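Local structure of putative Chlorite dismutase TA0507 (Thermoplasma acidophilum, 3DTZ) at residues Ala38-Asp41 against Ala42-Arg45; Ala204-Ser207 against Arg208-Lys212; Ser46-Arg49 against Met50-Ile54. The protein is of unproven function but probably binds heme and may act as an oxidoreductase of the chlorite dismutase type. All coordinates share one frame; numbering follows the deposited sequence.

Contact 1 of 3, residues Ala38-Asp41 against Ala42-Arg45; sequences AYSD and ADTR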
loop_
_atom_site.group_PDB
_atom_site.type_symbol
_atom_site.label_atom_id
_atom_site.label_comp_id
_atom_site.label_asym_id
_atom_site.label_seq_id
_atom_site.Cartn_x
_atom_site.Cartn_y
_atom_site.Cartn_z
ATOM N N ALA D 38 24.775 3.177 -11.770
ATOM C CA ALA D 38 26.091 2.898 -11.202
ATOM C C ALA D 38 26.711 4.224 -10.788
ATOM O O ALA D 38 26.631 5.194 -11.529
ATOM C CB ALA D 38 26.986 2.156 -12.193
ATOM N N TYR D 39 27.302 4.265 -9.600
ATOM C CA TYR D 39 27.964 5.470 -9.100
ATOM C C TYR D 39 29.459 5.507 -9.397
ATOM O O TYR D 39 30.206 4.617 -8.978
ATOM C CB TYR D 39 27.764 5.603 -7.594
ATOM C CG TYR D 39 26.461 6.249 -7.172
ATOM C CD1 TYR D 39 25.253 5.561 -7.271
ATOM C CD2 TYR D 39 26.451 7.537 -6.636
ATOM C CE1 TYR D 39 24.048 6.157 -6.858
ATOM C CE2 TYR D 39 25.264 8.144 -6.223
ATOM C CZ TYR D 39 24.069 7.450 -6.339
ATOM O OH TYR D 39 22.899 8.055 -5.916
ATOM N N SER D 40 29.891 6.549 -10.099
ATOM C CA SER D 40 31.316 6.782 -10.369
ATOM C C SER D 40 32.008 7.379 -9.137
ATOM O O SER D 40 31.347 7.727 -8.159
ATOM C CB SER D 40 31.470 7.723 -11.559
ATOM O OG SER D 40 31.030 9.035 -11.233
ATOM N N ASP D 41 33.334 7.498 -9.180
ATOM C CA ASP D 41 34.067 8.195 -8.118
ATOM C C ASP D 41 33.619 9.643 -7.988
ATOM O O ASP D 41 33.502 10.163 -6.874
ATOM C CB ASP D 41 35.578 8.113 -8.333
ATOM C CG ASP D 41 36.226 7.036 -7.482
ATOM O OD1 ASP D 41 35.753 6.804 -6.345
ATOM O OD2 ASP D 41 37.224 6.432 -7.941
ATOM N N ALA D 42 33.353 10.267 -9.132
ATOM C CA ALA D 42 32.773 11.607 -9.209
ATOM C C ALA D 42 31.413 11.706 -8.484
ATOM O O ALA D 42 31.134 12.709 -7.819
ATOM C CB ALA D 42 32.632 12.028 -10.667
ATOM N N ASP D 43 30.586 10.664 -8.620
ATOM C CA ASP D 43 29.298 10.581 -7.913
ATOM C C ASP D 43 29.494 10.459 -6.416
ATOM O O ASP D 43 28.759 11.067 -5.639
ATOM C CB ASP D 43 28.469 9.390 -8.400
ATOM C CG ASP D 43 27.948 9.570 -9.816
ATOM O OD1 ASP D 43 27.941 10.715 -10.324
ATOM O OD2 ASP D 43 27.542 8.552 -10.422
ATOM N N THR D 44 30.478 9.659 -6.008
ATOM C CA THR D 44 30.822 9.547 -4.597
ATOM C C THR D 44 31.250 10.906 -4.005
ATOM O O THR D 44 30.759 11.308 -2.944
ATOM C CB THR D 44 31.917 8.478 -4.372
ATOM O OG1 THR D 44 31.482 7.233 -4.943
ATOM C CG2 THR D 44 32.176 8.287 -2.894
ATOM N N ARG D 45 32.163 11.596 -4.693
ATOM C CA ARG D 45 32.653 12.910 -4.256
ATOM C C ARG D 45 31.532 13.956 -4.197
ATOM O O ARG D 45 31.454 14.750 -3.239
ATOM C CB ARG D 45 33.804 13.392 -5.149
ATOM C CG ARG D 45 35.143 12.756 -4.811
ATOM C CD ARG D 45 36.296 13.428 -5.574
ATOM N NE ARG D 45 36.098 13.308 -7.015
ATOM C CZ ARG D 45 36.595 12.336 -7.780
ATOM N NH1 ARG D 45 37.358 11.367 -7.264
ATOM N NH2 ARG D 45 36.322 12.340 -9.079
#
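Ser40 and Asp43 each bond the other's backbone N-H with a side-chain oxygen. Ser40 OG accepts from Asp43 N at 3.1 Å. Asp43 OD2 accepts from Ser40 N, also at 3.1 Å, and the bond is fairly straight. This donor does not lie in the carboxylate plane; it meets OD2 from above, 49° out of that plane. Both torsions suit the exchange. Ser40 OG sits between its backbone N and carbonyl carbon (chi1 69°), which turns it in toward the first turn. Asp43 CG lies beside its own backbone N, which brings OD2 back to the N-H of Ser40. The pair is a capping box, with Ser40 as the N-cap of helix 41-60. A negative carboxylate at this end would probably interact well with the helix dipole. Behind the cap, Ser40 O accepts twice from Thr44. Thr44 N reaches it at 3.0 Å and Thr44 OG1 at 3.3 Å, from opposite faces of the carbonyl plane. Tyr39 lies just before the cap. Its ring atom CD2 approaches Asp43 CB to 3.3 Å, and the ring and carboxylate planes stand 81° apart. The Tyr39 side chain also touches Ile105 and the C-terminal Leu244. On another side of the turn, the bent Arg45 chain lays its guanidinium over Asp41 O, which lies 3.9 Å from the plane.

Contact 2 of 3, residues Ala204-Ser207 against Arg208-Lys212; sequences AAWS and RVTEK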
loop_
_atom_site.group_PDB
_atom_site.type_symbol
_atom_site.label_atom_id
_atom_site.label_comp_id
_atom_site.label_asym_id
_atom_site.label_seq_id
_atom_site.Cartn_x
_atom_site.Cartn_y
_atom_site.Cartn_z
ATOM N N ALA D 204 20.323 -4.287 21.309
ATOM C CA ALA D 204 19.724 -5.453 21.992
ATOM C C ALA D 204 19.098 -5.078 23.343
ATOM O O ALA D 204 17.986 -5.512 23.661
ATOM C CB ALA D 204 20.769 -6.581 22.164
ATOM N N ALA D 205 19.805 -4.249 24.112
ATOM C CA ALA D 205 19.312 -3.769 25.408
ATOM C C ALA D 205 18.007 -2.984 25.252
ATOM O O ALA D 205 17.062 -3.185 26.014
ATOM C CB ALA D 205 20.370 -2.918 26.093
ATOM N N TRP D 206 17.950 -2.111 24.245
ATOM C CA TRP D 206 16.745 -1.346 23.967
ATOM C C TRP D 206 15.591 -2.292 23.616
ATOM O O TRP D 206 14.474 -2.109 24.099
ATOM C CB TRP D 206 16.981 -0.341 22.843
ATOM C CG TRP D 206 15.710 0.126 22.177
ATOM C CD1 TRP D 206 15.282 -0.195 20.907
ATOM C CD2 TRP D 206 14.701 0.980 22.730
ATOM N NE1 TRP D 206 14.077 0.404 20.645
ATOM C CE2 TRP D 206 13.687 1.124 21.742
ATOM C CE3 TRP D 206 14.546 1.626 23.954
ATOM C CZ2 TRP D 206 12.537 1.891 21.949
ATOM C CZ3 TRP D 206 13.406 2.404 24.159
ATOM C CH2 TRP D 206 12.418 2.531 23.156
ATOM N N SER D 207 15.872 -3.298 22.786
ATOM C CA SER D 207 14.839 -4.264 22.380
ATOM C C SER D 207 14.295 -5.000 23.611
ATOM O O SER D 207 13.080 -5.247 23.724
ATOM C CB SER D 207 15.386 -5.266 21.347
ATOM O OG SER D 207 14.344 -6.108 20.863
ATOM N N ARG D 208 15.189 -5.337 24.532
ATOM C CA ARG D 208 14.780 -6.037 25.768
ATOM C C ARG D 208 13.889 -5.178 26.650
ATOM O O ARG D 208 12.882 -5.668 27.188
ATOM C CB ARG D 208 15.975 -6.564 26.548
ATOM C CG ARG D 208 16.650 -7.730 25.859
ATOM C CD ARG D 208 17.654 -8.391 26.785
ATOM N NE ARG D 208 18.729 -7.494 27.185
ATOM C CZ ARG D 208 19.861 -7.350 26.503
ATOM N NH1 ARG D 208 20.057 -8.047 25.382
ATOM N NH2 ARG D 208 20.789 -6.515 26.943
ATOM N N VAL D 209 14.246 -3.903 26.781
ATOM C CA VAL D 209 13.400 -2.947 27.514
ATOM C C VAL D 209 12.015 -2.889 26.879
ATOM O O VAL D 209 11.000 -2.962 27.568
ATOM C CB VAL D 209 13.965 -1.495 27.524
ATOM C CG1 VAL D 209 12.935 -0.572 28.185
ATOM C CG2 VAL D 209 15.304 -1.411 28.249
ATOM N N THR D 210 11.975 -2.733 25.550
ATOM C CA THR D 210 10.704 -2.672 24.837
ATOM C C THR D 210 9.911 -3.959 25.063
ATOM O O THR D 210 8.701 -3.927 25.281
ATOM C CB THR D 210 10.920 -2.386 23.319
ATOM O OG1 THR D 210 11.691 -1.201 23.193
ATOM C CG2 THR D 210 9.607 -2.145 22.615
ATOM N N GLU D 211 10.593 -5.097 25.018
ATOM C CA GLU D 211 9.908 -6.383 25.208
ATOM C C GLU D 211 9.265 -6.447 26.602
ATOM O O GLU D 211 8.125 -6.893 26.756
ATOM C CB GLU D 211 10.898 -7.521 25.041
ATOM C CG GLU D 211 10.246 -8.913 25.097
ATOM C CD GLU D 211 11.276 -10.020 25.044
ATOM O OE1 GLU D 211 12.466 -9.730 24.795
ATOM O OE2 GLU D 211 10.893 -11.185 25.259
ATOM N N LYS D 212 10.002 -5.987 27.611
ATOM C CA LYS D 212 9.454 -5.947 28.970
ATOM C C LYS D 212 8.223 -5.027 29.055
ATOM O O LYS D 212 7.231 -5.357 29.700
ATOM C CB LYS D 212 10.511 -5.515 29.963
ATOM C CG LYS D 212 10.037 -5.546 31.425
ATOM C CD LYS D 212 9.609 -6.963 31.855
ATOM C CE LYS D 212 9.327 -7.033 33.348
ATOM N NZ LYS D 212 8.468 -5.890 33.751
#
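Ala204 to Lys212 belong to helix 203-213, and the contact is its regular i to i+4 pattern seen in a buried setting against a second subunit. Backbone hydrogen bonds come first. Arg208 N, Val209 N, Thr210 N and Glu211 N donate in turn to the carbonyls of Ala204, Ala205, Trp206 and Ser207. The straightest is Thr210 N to Trp206 O, at 3.0 Å and 168°. Polar side chains come next. Thr210 OG1 lies 3.1 Å from Trp206 O, though whether its proton goes there is not settled. The same OG1 sits 3.3 Å above one face of the Trp206 indole, toward the rim. Trp206 CG is anti to its backbone N (chi1 160°), which leans the ring toward the next turn, with one face below this hydroxyl. The indole NE1 bonds Gly188 O of the second subunit, and Ser207 OG bonds Phe187 O of that subunit. Salt bridges are the third kind. The Arg208 guanidinium bridges two subunits: NE forms a salt bridge with Asp175 of the same chain and NH1 one with Glu23 of the second subunit. Last is flat-group packing. The Arg208 chain bends at chi3 (-62°) and folds back on the previous turn. One guanidinium face rests on Ala204 O and Ala205 CA. At its rim, NH1 lies 3.6 Å from Ala204 CB and NH2 lies 3.7 Å from Ala205 CB.

Contact 3 of 3, residues Ser46-Arg49 against Met50-Ile54; sequences SLDR and MMRSI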
loop_
_atom_site.group_PDB
_atom_site.type_symbol
_atom_site.label_atom_id
_atom_site.label_comp_id
_atom_site.label_asym_id
_atom_site.label_seq_id
_atom_site.Cartn_x
_atom_site.Cartn_y
_atom_site.Cartn_z
ATOM N N SER D 46 30.661 13.920 -5.209
ATOM C CA SER D 46 29.485 14.783 -5.271
ATOM C C SER D 46 28.563 14.532 -4.069
ATOM O O SER D 46 28.078 15.476 -3.443
ATOM C CB SER D 46 28.723 14.550 -6.574
ATOM O OG SER D 46 27.646 15.468 -6.695
ATOM N N LEU D 47 28.324 13.264 -3.744
ATOM C CA LEU D 47 27.493 12.952 -2.577
ATOM C C LEU D 47 28.134 13.496 -1.293
ATOM O O LEU D 47 27.449 14.038 -0.419
ATOM C CB LEU D 47 27.238 11.430 -2.455
ATOM C CG LEU D 47 26.506 10.974 -1.186
ATOM C CD1 LEU D 47 25.143 11.685 -1.089
ATOM C CD2 LEU D 47 26.355 9.436 -1.114
ATOM N N ASP D 48 29.456 13.338 -1.180
ATOM C CA ASP D 48 30.176 13.761 0.009
ATOM C C ASP D 48 30.063 15.274 0.185
ATOM O O ASP D 48 29.788 15.776 1.291
ATOM C CB ASP D 48 31.643 13.326 -0.112
ATOM C CG ASP D 48 32.508 13.848 1.007
ATOM O OD1 ASP D 48 32.302 13.463 2.181
ATOM O OD2 ASP D 48 33.427 14.628 0.689
ATOM N N ARG D 49 30.261 15.996 -0.912
ATOM C CA ARG D 49 30.189 17.451 -0.862
ATOM C C ARG D 49 28.765 17.874 -0.485
ATOM O O ARG D 49 28.557 18.817 0.294
ATOM C CB ARG D 49 30.625 18.071 -2.198
ATOM C CG ARG D 49 32.086 17.925 -2.515
ATOM C CD ARG D 49 32.474 18.803 -3.743
ATOM N NE ARG D 49 31.688 18.441 -4.925
ATOM C CZ ARG D 49 32.088 17.598 -5.878
ATOM N NH1 ARG D 49 33.285 17.015 -5.818
ATOM N NH2 ARG D 49 31.284 17.337 -6.907
HETATM N N MSE D 50 27.779 17.167 -1.012
HETATM C CA MSE D 50 26.401 17.519 -0.691
HETATM C C MSE D 50 26.014 17.301 0.786
HETATM O O MSE D 50 25.317 18.119 1.373
HETATM C CB MSE D 50 25.441 16.787 -1.616
HETATM C CG MSE D 50 24.000 17.176 -1.353
HETATM SE SE MSE D 50 23.116 15.752 -0.462
HETATM C CE MSE D 50 22.897 14.785 -2.028
HETATM N N MSE D 51 26.425 16.186 1.370
HETATM C CA MSE D 51 26.155 15.906 2.793
HETATM C C MSE D 51 26.889 16.874 3.722
HETATM O O MSE D 51 26.323 17.357 4.710
HETATM C CB MSE D 51 26.556 14.488 3.135
HETATM C CG MSE D 51 25.748 13.438 2.428
HETATM SE SE MSE D 51 23.967 13.347 3.289
HETATM C CE MSE D 51 23.268 11.993 2.142
ATOM N N ARG D 52 28.145 17.168 3.398
ATOM C CA ARG D 52 28.881 18.180 4.157
ATOM C C ARG D 52 28.143 19.527 4.098
ATOM O O ARG D 52 28.011 20.199 5.103
ATOM C CB ARG D 52 30.326 18.275 3.668
ATOM C CG ARG D 52 31.188 17.126 4.186
ATOM C CD ARG D 52 32.688 17.299 3.858
ATOM N NE ARG D 52 32.966 16.984 2.453
ATOM C CZ ARG D 52 33.467 17.825 1.552
ATOM N NH1 ARG D 52 33.798 19.080 1.871
ATOM N NH2 ARG D 52 33.664 17.398 0.313
ATOM N N SER D 53 27.658 19.905 2.922
ATOM C CA SER D 53 26.922 21.154 2.776
ATOM C C SER D 53 25.611 21.205 3.582
ATOM O O SER D 53 25.302 22.233 4.194
ATOM C CB SER D 53 26.680 21.488 1.310
ATOM O OG SER D 53 26.052 22.761 1.212
ATOM N N ILE D 54 24.848 20.110 3.589
ATOM C CA ILE D 54 23.655 20.015 4.438
ATOM C C ILE D 54 24.031 20.261 5.898
ATOM O O ILE D 54 23.416 21.080 6.573
ATOM C CB ILE D 54 22.933 18.635 4.267
ATOM C CG1 ILE D 54 22.397 18.515 2.845
ATOM C CG2 ILE D 54 21.802 18.486 5.295
ATOM C CD1 ILE D 54 21.658 17.211 2.543
#
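Asp48 and Arg52 form an i to i+4 salt bridge one turn apart on helix 41-60. Asp48 OD2 takes both bonds, from Arg52 NH2 at 2.8 Å and from Arg52 NE at 3.0 Å. The carboxylate oxygen lies near the guanidinium plane, at its edge. Seen from the carboxylate, both nitrogens approach over the same face, well out of its plane, and the two planes are 39° apart. Arg52 CG lies beside its backbone N (chi1 -77°), and the chain bends at chi3, which turns the guanidinium back toward Asp48. Arg49 then adds aliphatic cover: its CG lies 3.3 Å from Arg52 NH2, and its CA lies over one guanidinium face. Leu47 carries the apolar part. Its CD1 meets the methyl CE of two selenomethionines, Met51 at 3.7 Å and Met50 at 3.9 Å. Farther out, this apolar side packs on its own chain. Leu47 touches Ala240 of helix 236-243, and Met51 touches Ile239 there. Met50 reaches Ser101 and Met51 reaches Met102, both of helix 88-102. The backbone turn under the salt bridge is closed by Arg52 N to Asp48 O, at 3.0 Å.

Contacts 1 and 3 follow each other on helix 41-60, with centres about 12 Å apart. Contact 1 caps the start of the helix and contact 3 covers its next turns. Ile105 and Leu244 touch both: Tyr39 and Leu47 each pack on the two. Contact 2 lies on helix 203-213, on the opposite side of the chain's centre from contact 3. Their centres are about 35 Å apart, and their nearest atoms about 24 Å. Contact 1 is about 39 Å from contact 2, centre to centre. Contact 2 faces another subunit of the pentamer, while no other chain of the assembly touches contact 3.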